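Local structure of putative cathepsin d (Ixodes ricinus, 5N7Q) at residues G86-D91 with A133-V138; W43-S46 with K52-L55. The protein is probably an aspartic-type endopeptidase of the pepsin-like A1 family, cleaving peptide bonds within proteins, and in its mature form binds the inhibitor pepstatin A. All blocks are in the same frame, centred on the assembly; numbering follows the deposited sequence.

Contact 1 of 2, residues G86-D91 with A133-V138; sequences GFISKD and AVDGVV
Ile88 reaches from its strand to two side chains of the turn region 133-138, using a different branch for each. CG1 lies 3.7 Å from OD2 of Asp135, while CG2 stands 4.4 Å from CG1 of Val137. The first is a van der Waals contact of a methylene with a carboxylate oxygen, in which the side chains pass each other in opposite directions; the second is a looser apolar contact. The two branches part at CB, and chi1 of -60° turns CG1 beside the backbone N, where it meets Asp135, and CG2 anti to that N, where it meets Val137. A beta-branched residue suits this place, since its two branches can touch two different partners from one CB. No hydrogen bond crosses the contact, and only about 110 Å² is buried.

The turn positions the two partners. Gly136 N donates to Ala133 O at 3.0 Å, closing a type II beta turn with Val134 and Asp135 at its corners. Asp135 takes the positive-phi corner (phi 65°), and Gly136 has positive phi as well, a conformation that glycine accepts easily. Val137 then returns to an extended backbone and faces the strand.

The contact joins the strands of the amino-terminal lobe of the pepsin-like fold to the loop between strand 123-126 and helix 140-146, away from the predicted catalytic residues. Ile88 belongs to the middle of strand 82-95, which pairs antiparallel with strands 69-79 and 103-112. Asp135 rests on Phe75 and Val137 on Arg73 of the former, Val137 also touches Pro104 of the latter, and helix 140-146 begins just beyond Val138, whose side chain packs on it.

Contact 2 of 2, residues W43-S46 with K52-L55; sequences WLPS and KYCL
Tyr53 extends from the short helix 52-55 toward the strand and meets Pro45 and Trp43 with the outer end of its ring. From CB, CG is placed anti to the backbone N (chi1 167°), which carries the ring away from the helical turn. Along the ring, CE2 comes 4.1 Å from CG of Pro45 and CZ 4.2 Å from the same carbon, the two side chains crossing at about a right angle. At the tip, OH lies 3.7 Å from Pro45 CG and 3.5 Å from CZ3 of Trp43, approaching the indole at its edge and in its plane. Tyrosine suits the place because it is long enough to span from helix to strand, with apolar ring carbons for the proline and a polar end whose hydroxyl has a weak hydrogen bond to Asp122 O.

These residues lie in the amino-terminal lobe of the bilobal pepsin-like fold, with Trp43 and Pro45 on the strand that follows Asp36, a predicted catalytic residue at the end of strand 29-36. Trp43 points its indole nitrogen the other way: NE1 is hydrogen bonded to Tyr79 OH, on the hairpin that corresponds to the flap of pepsin-like enzymes. A broad, flat indole can thus present a carbon edge to Tyr53 while keeping its one polar atom satisfied.

Pro45 has a second neighbour on the helix. Its CB is 4.2 Å from SG of Cys54, an apolar contact beside the disulfide that joins Cys54 to Cys49 and ties the helical turn back to the preceding loop. The ring of His57 meets that of Tyr53 with planes inclined at about 35°, and its side chain also touches Pro45.

How the contacts relate
Along the chain the contacts come in series: contact 2 closes within residues 43-55 before contact 1 opens at 86. Their centres are 16 Å apart on the same side of the chain's centre, and both reach the same extended system of strands in the amino-terminal lobe. They meet where Phe87 CZ lies 4.1 Å from Ser46 OG. Strand 103-112 pairs parallel with strand 42-45 and antiparallel with strand 82-95; its Glu107 bonds Ser46 OG through OE1 and Ser89 OG through OE2. One carboxylate therefore links the residue just past strand 42-45 to strand 82-95. Contact 2 is the nearer to the predicted active site, the side chains of Trp43 and Asp36 being about 7 Å apart, whereas contact 1 lies away from it.

Contact 1 of 2, residues G86-D91 with A133-V138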
# COMPACT_ATOMS: atom_id res chain seq x y z
N GLY A 86 5.39 20.64 -2.61
CA GLY A 86 5.42 21.33 -3.90
C GLY A 86 4.15 22.15 -4.04
O GLY A 86 3.63 22.65 -3.04
N PHE A 87 3.59 22.19 -5.25
CA PHE A 87 2.35 22.92 -5.51
C PHE A 87 1.38 22.09 -6.32
O PHE A 87 1.79 21.20 -7.08
CB PHE A 87 2.64 24.26 -6.23
CG PHE A 87 3.31 24.09 -7.57
CD1 PHE A 87 4.69 23.97 -7.67
CD2 PHE A 87 2.55 24.01 -8.73
CE1 PHE A 87 5.30 23.80 -8.91
CE2 PHE A 87 3.16 23.84 -9.96
CZ PHE A 87 4.53 23.73 -10.06
N ILE A 88 0.09 22.42 -6.20
CA ILE A 88 -0.96 21.68 -6.87
C ILE A 88 -1.16 22.17 -8.32
O ILE A 88 -1.06 23.39 -8.60
CB ILE A 88 -2.29 21.80 -6.11
CG1 ILE A 88 -2.16 21.24 -4.69
CG2 ILE A 88 -3.42 21.10 -6.86
CD1 ILE A 88 -1.93 19.74 -4.62
N SER A 89 -1.42 21.23 -9.22
CA SER A 89 -1.89 21.51 -10.60
C SER A 89 -3.03 20.55 -10.90
O SER A 89 -3.37 19.71 -10.07
CB SER A 89 -0.74 21.34 -11.60
OG SER A 89 0.26 22.33 -11.36
N LYS A 90 -3.66 20.71 -12.05
CA LYS A 90 -4.77 19.84 -12.45
C LYS A 90 -4.61 19.45 -13.90
O LYS A 90 -4.23 20.28 -14.74
CB LYS A 90 -6.08 20.61 -12.22
CG LYS A 90 -7.40 19.89 -12.46
CD LYS A 90 -8.57 20.57 -11.70
CE LYS A 90 -8.74 22.05 -12.06
NZ LYS A 90 -10.01 22.64 -11.50
N ASP A 91 -4.88 18.20 -14.24
CA ASP A 91 -4.75 17.74 -15.62
C ASP A 91 -5.52 16.43 -15.77
O ASP A 91 -6.04 15.89 -14.77
CB ASP A 91 -3.27 17.58 -16.02
CG ASP A 91 -3.01 17.88 -17.49
OD1 ASP A 91 -3.94 17.66 -18.30
OD2 ASP A 91 -1.88 18.27 -17.84
N ALA A 133 -7.18 13.53 2.36
CA ALA A 133 -6.42 14.17 1.28
C ALA A 133 -5.88 15.53 1.73
O ALA A 133 -6.65 16.41 2.15
CB ALA A 133 -7.28 14.34 0.05
N VAL A 134 -4.58 15.70 1.60
CA VAL A 134 -3.92 16.98 1.86
C VAL A 134 -4.47 18.00 0.86
O VAL A 134 -4.64 17.70 -0.31
CB VAL A 134 -2.40 16.83 1.80
CG1 VAL A 134 -1.69 18.18 1.86
CG2 VAL A 134 -1.91 15.95 2.93
N ASP A 135 -4.78 19.18 1.39
CA ASP A 135 -5.43 20.26 0.66
C ASP A 135 -6.86 19.97 0.18
O ASP A 135 -7.41 20.75 -0.56
CB ASP A 135 -4.59 20.74 -0.53
CG ASP A 135 -3.30 21.47 -0.13
OD1 ASP A 135 -2.96 21.64 1.06
OD2 ASP A 135 -2.60 21.92 -1.09
N GLY A 136 -7.47 18.86 0.62
CA GLY A 136 -8.84 18.54 0.26
C GLY A 136 -9.07 18.26 -1.21
O GLY A 136 -10.19 18.33 -1.70
N VAL A 137 -8.00 17.98 -1.93
CA VAL A 137 -8.10 17.74 -3.37
C VAL A 137 -8.69 16.36 -3.62
O VAL A 137 -8.39 15.40 -2.88
CB VAL A 137 -6.76 17.91 -4.10
CG1 VAL A 137 -6.38 19.39 -4.15
CG2 VAL A 137 -5.63 17.12 -3.50
N VAL A 138 -9.51 16.27 -4.65
CA VAL A 138 -10.25 15.04 -4.97
C VAL A 138 -9.30 13.90 -5.36
O VAL A 138 -8.51 14.04 -6.30
CB VAL A 138 -11.35 15.25 -6.04
CG1 VAL A 138 -10.80 15.69 -7.38
CG2 VAL A 138 -12.17 13.98 -6.21

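Contact 2 of 2, residues W43-S46 with K52-L55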
# COMPACT_ATOMS: atom_id res chain seq x y z
N TRP A 43 0.83 12.58 -6.54
CA TRP A 43 1.91 13.54 -6.86
C TRP A 43 2.97 12.90 -7.73
O TRP A 43 3.14 11.69 -7.75
CB TRP A 43 2.54 14.16 -5.60
CG TRP A 43 3.24 13.18 -4.70
CD1 TRP A 43 2.69 12.54 -3.59
CD2 TRP A 43 4.57 12.70 -4.82
NE1 TRP A 43 3.61 11.70 -3.04
CE2 TRP A 43 4.76 11.74 -3.79
CE3 TRP A 43 5.60 12.92 -5.73
CZ2 TRP A 43 5.98 11.09 -3.60
CZ3 TRP A 43 6.82 12.26 -5.54
CH2 TRP A 43 6.98 11.34 -4.50
N LEU A 44 3.66 13.77 -8.46
CA LEU A 44 4.73 13.42 -9.41
C LEU A 44 5.82 14.47 -9.33
O LEU A 44 5.54 15.62 -8.94
CB LEU A 44 4.18 13.35 -10.84
CG LEU A 44 3.18 12.23 -11.11
CD1 LEU A 44 2.47 12.48 -12.41
CD2 LEU A 44 3.84 10.85 -11.03
N PRO A 45 7.06 14.12 -9.73
CA PRO A 45 8.11 15.15 -9.76
C PRO A 45 7.81 16.23 -10.80
O PRO A 45 7.36 15.92 -11.88
CB PRO A 45 9.36 14.35 -10.18
CG PRO A 45 9.00 12.90 -9.93
CD PRO A 45 7.55 12.84 -10.26
N SER A 46 8.08 17.49 -10.47
CA SER A 46 7.81 18.62 -11.39
C SER A 46 8.97 18.86 -12.36
O SER A 46 10.12 18.77 -11.96
CB SER A 46 7.65 19.88 -10.56
OG SER A 46 7.24 20.95 -11.36
N LYS A 52 18.87 16.29 -8.03
CA LYS A 52 19.32 14.96 -8.45
C LYS A 52 18.12 14.01 -8.55
O LYS A 52 17.98 13.25 -9.52
CB LYS A 52 20.36 14.44 -7.46
CG LYS A 52 20.97 13.09 -7.82
CD LYS A 52 22.19 12.78 -6.96
CE LYS A 52 21.82 12.33 -5.57
NZ LYS A 52 23.03 11.92 -4.77
N TYR A 53 17.25 14.07 -7.54
CA TYR A 53 16.05 13.23 -7.52
C TYR A 53 15.21 13.45 -8.77
O TYR A 53 14.86 12.50 -9.50
CB TYR A 53 15.23 13.53 -6.26
CG TYR A 53 13.84 12.94 -6.34
CD1 TYR A 53 13.63 11.56 -6.22
CD2 TYR A 53 12.74 13.74 -6.57
CE1 TYR A 53 12.35 11.03 -6.33
CE2 TYR A 53 11.47 13.21 -6.68
CZ TYR A 53 11.26 11.86 -6.55
OH TYR A 53 9.98 11.37 -6.65
N CYS A 54 14.91 14.70 -9.05
CA CYS A 54 14.01 15.00 -10.17
C CYS A 54 14.64 14.65 -11.51
O CYS A 54 13.97 14.11 -12.39
CB CYS A 54 13.56 16.46 -10.12
SG CYS A 54 12.51 16.76 -8.70
N LEU A 55 15.94 14.88 -11.64
CA LEU A 55 16.61 14.60 -12.92
C LEU A 55 16.74 13.13 -13.23
O LEU A 55 16.96 12.77 -14.40
CB LEU A 55 17.95 15.31 -12.98
CG LEU A 55 17.84 16.84 -13.04
CD1 LEU A 55 19.23 17.39 -13.26
CD2 LEU A 55 16.88 17.39 -14.10